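Local coordinates for nuclear inclusion protein A (Tobacco vein mottling virus, PDB 3MMG), which probably acts as a 3C-type cysteine protease of the potyviral C4 peptidase family, cutting peptide bonds, at residues A[38-43]-A[82-87]. The protein carries 3 engineered substitutions. Residues are numbered along the deposited sequence; the frame is centred on the assembly and turned at random.
Sequences GPYIIA and IIVIKM
I41 and I85 exchange two backbone hydrogen bonds: I41 N to I85 O at 2.9 Å, lying in the carbonyl plane, and I85 N back to I41 O. A43 and I83 form a second antiparallel hydrogen-bonded pair, with A43 N to I83 O at 2.9 Å and almost straight (170°). One further bond, M87 N to P39 O at 2.8 Å, ties the two segments just before strand 40-43 begins. Between these pairs, at the non-hydrogen-bonded positions Y40–K86 and I42–V84, CA-H groups lean on carbonyls, as in Y40 CA to I85 O (3.3 Å).

On the face that carries Y40, I42, V84 and K86, the CB of Y40 meets V84 CG1 at 3.8 Å, while K86, extended alongside the phenol, brings CG to 3.8 Å from Y40 CE2. P39 CG sits over the centre of one face of the ring, and W197 meets Y40 nearly parallel and makes a cation-pi contact with K86. Helix 186-192 covers I42 and V84 on this side.

The other face carries I41, A43, I83 and I85. M87 has CG anti to its carbonyl carbon (chi1 -65°), which sets CG 3.9 Å from I41 CG1; bends at the next two torsions bring CE to 3.9 Å from I41 CG1 as well. I41 also reaches C19 and L21 of strand 18-25. This antiparallel pairing joins neighbouring strands in the N-terminal beta-barrel domain of the chymotrypsin-like fold of clan PA.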
loop_
_atom_site.group_PDB
_atom_site.type_symbol
_atom_site.label_atom_id
_atom_site.label_comp_id
_atom_site.label_asym_id
_atom_site.label_seq_id
_atom_site.Cartn_x
_atom_site.Cartn_y
_atom_site.Cartn_z
ATOM N N GLY A 38 -1.632 -8.085 -11.812
ATOM C CA GLY A 38 -2.497 -8.184 -12.985
ATOM C C GLY A 38 -2.927 -6.790 -13.425
ATOM O O GLY A 38 -2.108 -5.892 -13.506
ATOM N N PRO A 39 -4.236 -6.605 -13.711
ATOM C CA PRO A 39 -4.762 -5.316 -14.131
ATOM C C PRO A 39 -5.109 -4.389 -12.954
ATOM O O PRO A 39 -5.756 -3.338 -13.154
ATOM C CB PRO A 39 -6.049 -5.716 -14.858
ATOM C CG PRO A 39 -6.537 -6.874 -14.040
ATOM C CD PRO A 39 -5.291 -7.640 -13.690
ATOM N N TYR A 40 -4.685 -4.771 -11.750
ATOM C CA TYR A 40 -5.075 -4.073 -10.534
ATOM C C TYR A 40 -3.926 -3.291 -9.927
ATOM O O TYR A 40 -2.763 -3.714 -9.998
ATOM C CB TYR A 40 -5.590 -5.068 -9.473
ATOM C CG TYR A 40 -6.633 -6.011 -10.009
ATOM C CD1 TYR A 40 -6.363 -7.370 -10.151
ATOM C CD2 TYR A 40 -7.891 -5.533 -10.376
ATOM C CE1 TYR A 40 -7.332 -8.250 -10.687
ATOM C CE2 TYR A 40 -8.868 -6.393 -10.901
ATOM C CZ TYR A 40 -8.582 -7.742 -11.044
ATOM O OH TYR A 40 -9.543 -8.601 -11.564
ATOM N N ILE A 41 -4.277 -2.161 -9.327
ATOM C CA ILE A 41 -3.376 -1.383 -8.477
ATOM C C ILE A 41 -3.928 -1.390 -7.065
ATOM O O ILE A 41 -5.087 -1.037 -6.853
ATOM C CB ILE A 41 -3.287 0.107 -8.949
ATOM C CG1 ILE A 41 -2.911 0.185 -10.443
ATOM C CG2 ILE A 41 -2.286 0.912 -8.094
ATOM C CD1 ILE A 41 -1.590 -0.409 -10.768
ATOM N N ILE A 42 -3.094 -1.798 -6.113
ATOM C CA ILE A 42 -3.486 -1.869 -4.705
ATOM C C ILE A 42 -2.885 -0.631 -4.064
ATOM O O ILE A 42 -1.677 -0.353 -4.226
ATOM C CB ILE A 42 -2.900 -3.130 -4.051
ATOM C CG1 ILE A 42 -3.496 -4.429 -4.656
ATOM C CG2 ILE A 42 -3.048 -3.072 -2.529
ATOM C CD1 ILE A 42 -2.540 -5.621 -4.593
ATOM N N ALA A 43 -3.709 0.142 -3.366
ATOM C CA ALA A 43 -3.235 1.395 -2.797
ATOM C C ALA A 43 -3.922 1.666 -1.464
ATOM O O ALA A 43 -4.819 0.932 -1.069
ATOM C CB ALA A 43 -3.491 2.554 -3.778
ATOM N N ILE A 82 -7.094 0.273 2.685
ATOM C CA ILE A 82 -6.698 -0.383 1.424
ATOM C C ILE A 82 -7.831 -0.327 0.386
ATOM O O ILE A 82 -9.013 -0.512 0.708
ATOM C CB ILE A 82 -6.272 -1.858 1.640
ATOM C CG1 ILE A 82 -5.159 -1.942 2.711
ATOM C CG2 ILE A 82 -5.790 -2.488 0.287
ATOM C CD1 ILE A 82 -4.683 -3.372 3.041
ATOM N N ILE A 83 -7.454 -0.072 -0.865
ATOM C CA ILE A 83 -8.398 -0.053 -1.979
ATOM C C ILE A 83 -7.742 -0.741 -3.172
ATOM O O ILE A 83 -6.522 -0.723 -3.294
ATOM C CB ILE A 83 -8.853 1.388 -2.334
ATOM C CG1 ILE A 83 -10.024 1.344 -3.326
ATOM C CG2 ILE A 83 -7.695 2.240 -2.869
ATOM C CD1 ILE A 83 -10.962 2.493 -3.150
ATOM N N VAL A 84 -8.553 -1.380 -4.006
ATOM C CA VAL A 84 -8.075 -2.003 -5.228
ATOM C C VAL A 84 -8.700 -1.227 -6.381
ATOM O O VAL A 84 -9.890 -0.945 -6.367
ATOM C CB VAL A 84 -8.424 -3.519 -5.327
ATOM C CG1 VAL A 84 -7.767 -4.116 -6.537
ATOM C CG2 VAL A 84 -7.945 -4.297 -4.060
ATOM N N ILE A 85 -7.879 -0.857 -7.358
ATOM C CA ILE A 85 -8.339 -0.070 -8.511
ATOM C C ILE A 85 -8.135 -0.925 -9.743
ATOM O O ILE A 85 -7.048 -1.471 -9.945
ATOM C CB ILE A 85 -7.500 1.240 -8.665
ATOM C CG1 ILE A 85 -7.423 2.027 -7.341
ATOM C CG2 ILE A 85 -8.049 2.113 -9.775
ATOM C CD1 ILE A 85 -6.206 2.888 -7.262
ATOM N N LYS A 86 -9.167 -1.039 -10.584
ATOM C CA LYS A 86 -9.033 -1.831 -11.797
ATOM C C LYS A 86 -8.633 -0.916 -12.957
ATOM O O LYS A 86 -9.257 0.108 -13.185
ATOM C CB LYS A 86 -10.333 -2.566 -12.140
ATOM C CG LYS A 86 -10.134 -3.654 -13.199
ATOM C CD LYS A 86 -11.425 -4.365 -13.552
ATOM C CE LYS A 86 -11.162 -5.475 -14.583
ATOM N NZ LYS A 86 -12.207 -6.558 -14.507
ATOM N N MET A 87 -7.604 -1.307 -13.690
ATOM C CA MET A 87 -7.149 -0.494 -14.808
ATOM C C MET A 87 -7.888 -0.873 -16.092
ATOM O O MET A 87 -8.367 -2.015 -16.257
ATOM C CB MET A 87 -5.645 -0.680 -14.989
ATOM C CG MET A 87 -4.810 -0.158 -13.801
ATOM S SD MET A 87 -4.860 1.645 -13.710
ATOM C CE MET A 87 -5.917 1.901 -12.297
#